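Local atomic coordinates of protein Tube (Drosophila melanogaster, PDB entry 1D2Z), a protein that recruits the kinase Pelle to the plasma membrane through its death domain in the Toll signalling pathway that sets embryonic dorsoventral polarity. Residues Pro83-Ser86 with Lys87-Met91; Gly108-Leu111 with Gln112-Gln116. All coordinates share one frame; numbering follows the deposited sequence.

Contact 1 (Pro83-Ser86 with Lys87-Met91)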
loop_
_atom_site.group_PDB
_atom_site.type_symbol
_atom_site.label_atom_id
_atom_site.label_comp_id
_atom_site.label_asym_id
_atom_site.label_seq_id
_atom_site.Cartn_x
_atom_site.Cartn_y
_atom_site.Cartn_z
ATOM N N PRO B 83 11.122 -17.325 8.508
ATOM C CA PRO B 83 10.076 -16.775 7.634
ATOM C C PRO B 83 9.390 -15.488 8.095
ATOM O O PRO B 83 8.847 -14.743 7.277
ATOM C CB PRO B 83 9.084 -17.937 7.516
ATOM C CG PRO B 83 9.280 -18.690 8.795
ATOM C CD PRO B 83 10.777 -18.700 8.911
ATOM N N ASP B 84 9.420 -15.222 9.397
ATOM C CA ASP B 84 8.790 -14.023 9.935
ATOM C C ASP B 84 9.725 -12.807 9.980
ATOM O O ASP B 84 9.382 -11.779 10.572
ATOM C CB ASP B 84 8.206 -14.307 11.327
ATOM C CG ASP B 84 9.273 -14.647 12.356
ATOM O OD1 ASP B 84 9.839 -15.762 12.295
ATOM O OD2 ASP B 84 9.539 -13.797 13.231
ATOM N N GLN B 85 10.893 -12.921 9.348
ATOM C CA GLN B 85 11.861 -11.821 9.327
ATOM C C GLN B 85 11.411 -10.719 8.367
ATOM O O GLN B 85 11.177 -10.973 7.187
ATOM C CB GLN B 85 13.246 -12.325 8.915
ATOM C CG GLN B 85 14.385 -11.351 9.224
ATOM C CD GLN B 85 14.681 -11.235 10.715
ATOM O OE1 GLN B 85 15.007 -10.155 11.213
ATOM N NE2 GLN B 85 14.581 -12.351 11.431
ATOM N N SER B 86 11.320 -9.496 8.883
ATOM C CA SER B 86 10.892 -8.347 8.091
ATOM C C SER B 86 11.940 -7.805 7.116
ATOM O O SER B 86 12.933 -7.208 7.525
ATOM C CB SER B 86 10.424 -7.218 9.015
ATOM O OG SER B 86 10.177 -6.026 8.279
ATOM N N LYS B 87 11.695 -7.993 5.823
ATOM C CA LYS B 87 12.614 -7.499 4.798
ATOM C C LYS B 87 12.573 -5.969 4.694
ATOM O O LYS B 87 13.585 -5.340 4.378
ATOM C CB LYS B 87 12.303 -8.144 3.446
ATOM C CG LYS B 87 12.548 -9.656 3.422
ATOM C CD LYS B 87 12.240 -10.272 2.059
ATOM C CE LYS B 87 12.615 -11.751 2.033
ATOM N NZ LYS B 87 12.354 -12.394 0.712
ATOM N N SER B 88 11.405 -5.381 4.972
ATOM C CA SER B 88 11.232 -3.925 4.934
ATOM C C SER B 88 12.086 -3.282 6.019
ATOM O O SER B 88 12.650 -2.211 5.819
ATOM C CB SER B 88 9.766 -3.535 5.160
ATOM O OG SER B 88 8.924 -3.991 4.112
ATOM N N GLN B 89 12.145 -3.933 7.178
ATOM C CA GLN B 89 12.936 -3.444 8.305
ATOM C C GLN B 89 14.407 -3.381 7.891
ATOM O O GLN B 89 15.086 -2.376 8.118
ATOM C CB GLN B 89 12.756 -4.377 9.502
ATOM C CG GLN B 89 13.502 -3.974 10.763
ATOM C CD GLN B 89 13.073 -4.798 11.961
ATOM O OE1 GLN B 89 12.561 -4.262 12.945
ATOM N NE2 GLN B 89 13.267 -6.110 11.880
ATOM N N MET B 90 14.884 -4.444 7.246
ATOM C CA MET B 90 16.268 -4.486 6.784
ATOM C C MET B 90 16.504 -3.426 5.717
ATOM O O MET B 90 17.557 -2.791 5.690
ATOM C CB MET B 90 16.623 -5.869 6.243
ATOM C CG MET B 90 16.728 -6.937 7.320
ATOM S SD MET B 90 17.099 -8.568 6.650
ATOM C CE MET B 90 18.367 -8.159 5.506
ATOM N N MET B 91 15.510 -3.224 4.853
ATOM C CA MET B 91 15.613 -2.226 3.793
ATOM C C MET B 91 15.770 -0.826 4.388
ATOM O O MET B 91 16.632 -0.061 3.968
ATOM C CB MET B 91 14.375 -2.281 2.888
ATOM C CG MET B 91 14.360 -1.257 1.760
ATOM S SD MET B 91 13.724 0.363 2.250
ATOM C CE MET B 91 11.993 0.022 2.295
HETATM O O HOH W 1 14.479 -7.439 9.791
HETATM O O HOH W 2 9.464 -9.478 4.937
#
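Ser86 caps the helix that starts at Lys87: its OG accepts from Gln89 N at 3.1 Å, with an N-H...O angle of 152°. The hydroxyl stands anti to its own backbone N (chi1 172°), which swings it over the first helical turn and brings it within 3.3 Å of Gln89 CB. OG also bonds the carboxylate of Asp27 on helix 16-27, whose other oxygen takes Ser88 OG, so one aspartate ties both serines to the neighbouring helix. This N-cap opens helix 87-96, one of the helices of the six-helix bundle that defines the death-domain fold, just after the loop that follows helix 68-80. The backbone bond from Met90 N to Ser86 O is weak, at 3.4 Å. Ser86 O also accepts from water 1 at 2.8 Å. The same water donates to Gln85 OE1 and accepts from Gln89 NE2 at 2.8 Å, joining two amides whose ends do not bond directly. Gln89 reaches it with an extended chain, CG anti to N (chi1 -179°), whereas Gln85 is folded at chi2. Water 2 accepts from Lys87 N at 2.8 Å and donates to Gln85 O, bridging the last loop residues and the helix start. Lys87 runs out fully extended to a salt bridge from NZ to Asp75 on helix 68-80.

Contact 2 (Gly108-Leu111 with Gln112-Gln116)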
loop_
_atom_site.group_PDB
_atom_site.type_symbol
_atom_site.label_atom_id
_atom_site.label_comp_id
_atom_site.label_asym_id
_atom_site.label_seq_id
_atom_site.Cartn_x
_atom_site.Cartn_y
_atom_site.Cartn_z
ATOM N N GLY B 108 9.481 13.204 5.338
ATOM C CA GLY B 108 8.848 13.922 4.239
ATOM C C GLY B 108 9.204 13.314 2.895
ATOM O O GLY B 108 8.356 13.220 2.011
ATOM N N VAL B 109 10.467 12.919 2.739
ATOM C CA VAL B 109 10.930 12.286 1.513
ATOM C C VAL B 109 10.285 10.905 1.393
ATOM O O VAL B 109 9.855 10.511 0.313
ATOM C CB VAL B 109 12.473 12.176 1.480
ATOM C CG1 VAL B 109 12.920 11.166 0.434
ATOM C CG2 VAL B 109 13.078 13.538 1.168
ATOM N N LEU B 110 10.190 10.191 2.514
ATOM C CA LEU B 110 9.573 8.865 2.521
ATOM C C LEU B 110 8.110 8.955 2.091
ATOM O O LEU B 110 7.673 8.216 1.210
ATOM C CB LEU B 110 9.659 8.230 3.910
ATOM C CG LEU B 110 8.756 7.013 4.162
ATOM C CD1 LEU B 110 9.246 5.814 3.361
ATOM C CD2 LEU B 110 8.726 6.688 5.652
ATOM N N LEU B 111 7.370 9.884 2.693
ATOM C CA LEU B 111 5.955 10.064 2.381
ATOM C C LEU B 111 5.716 10.302 0.893
ATOM O O LEU B 111 4.879 9.642 0.288
ATOM C CB LEU B 111 5.354 11.215 3.196
ATOM C CG LEU B 111 3.901 11.576 2.847
ATOM C CD1 LEU B 111 3.005 10.376 3.090
ATOM C CD2 LEU B 111 3.418 12.777 3.662
ATOM N N GLN B 112 6.465 11.230 0.309
ATOM C CA GLN B 112 6.313 11.542 -1.107
ATOM C C GLN B 112 6.696 10.375 -2.019
ATOM O O GLN B 112 6.059 10.163 -3.051
ATOM C CB GLN B 112 7.084 12.812 -1.456
ATOM C CG GLN B 112 6.432 14.049 -0.870
ATOM C CD GLN B 112 7.269 15.294 -1.041
ATOM O OE1 GLN B 112 7.081 16.057 -1.989
ATOM N NE2 GLN B 112 8.189 15.518 -0.110
ATOM N N LEU B 113 7.717 9.610 -1.635
ATOM C CA LEU B 113 8.114 8.443 -2.429
ATOM C C LEU B 113 7.046 7.348 -2.304
ATOM O O LEU B 113 6.750 6.661 -3.276
ATOM C CB LEU B 113 9.491 7.916 -2.012
ATOM C CG LEU B 113 10.690 8.811 -2.374
ATOM C CD1 LEU B 113 11.980 8.172 -1.904
ATOM C CD2 LEU B 113 10.744 9.041 -3.885
ATOM N N LEU B 114 6.438 7.218 -1.123
ATOM C CA LEU B 114 5.388 6.216 -0.917
ATOM C C LEU B 114 4.205 6.525 -1.835
ATOM O O LEU B 114 3.633 5.627 -2.456
ATOM C CB LEU B 114 4.928 6.197 0.544
ATOM C CG LEU B 114 5.925 5.679 1.586
ATOM C CD1 LEU B 114 5.362 5.905 2.988
ATOM C CD2 LEU B 114 6.199 4.202 1.353
ATOM N N VAL B 115 3.883 7.812 -1.949
ATOM C CA VAL B 115 2.787 8.276 -2.796
ATOM C C VAL B 115 3.096 8.006 -4.273
ATOM O O VAL B 115 2.237 7.532 -5.010
ATOM C CB VAL B 115 2.521 9.788 -2.573
ATOM C CG1 VAL B 115 1.482 10.319 -3.577
ATOM C CG2 VAL B 115 2.042 10.024 -1.139
ATOM N N GLN B 116 4.333 8.288 -4.689
ATOM C CA GLN B 116 4.767 8.059 -6.070
ATOM C C GLN B 116 4.617 6.587 -6.476
ATOM O O GLN B 116 4.277 6.283 -7.621
ATOM C CB GLN B 116 6.228 8.502 -6.249
ATOM C CG GLN B 116 6.856 8.115 -7.600
ATOM C CD GLN B 116 6.205 8.812 -8.784
ATOM O OE1 GLN B 116 5.703 9.938 -8.668
ATOM N NE2 GLN B 116 6.227 8.154 -9.939
#
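Gly108 O receives two donors from Gln112, the backbone N at 3.2 Å and the side-chain NE2 at 3.1 Å. They arrive from opposite faces of the carbonyl plane; NE2 stands well above it, 62° out, with the oxygen in the Gln112 amide plane and the bond nearly straight. With CG beside the backbone N (chi1 -71°), the otherwise extended chain is directed back toward Gly108. NE2 also donates to Cys48 O of helix 45-49, and OE1 accepts from Leu54 N in the loop after it. The remaining bonds are the i to i+4 pairs of helix 107-116, the shortest being Leu114 N to Leu110 O at 2.8 Å. At the same spacing, Val109 CG1 lies alongside Leu113 CD1 at 3.9 Å, and Leu110 CG meets Leu114 CD1 at 3.8 Å with the two chains crossing at a slant. Helix 31-38 covers Leu110, Leu113 and Leu114, and helix 120-130 Leu110 and Leu114. A leucine in place of Gln112 would probably leave Cys48 O and Leu54 N without their amide partner and take the second donor from Gly108 O. Val109, Leu110, Leu113 and Leu114 thus contribute to the apolar interior of the bundle, while the Gln112 amide adds polar ties.

Contacts 1 and 2 lie on helices that follow each other in the chain, 87-96 and 107-116, with centres 20 Å apart and nearest atoms about 6 Å apart, so they do not touch. Helix 31-38 links them: its Leu35 packs against Met91 of contact 1 and against three leucines of contact 2. Contact 1 is a partly buried helix start, its centre about 15 Å from the centre of the chain, and is met by two waters and by the carboxylates of Asp27 and Asp75; contact 2, about 6 Å from that centre, is buried, with mostly apolar side chains. Neither pair of segments is touched by the other protein chain of the assembly.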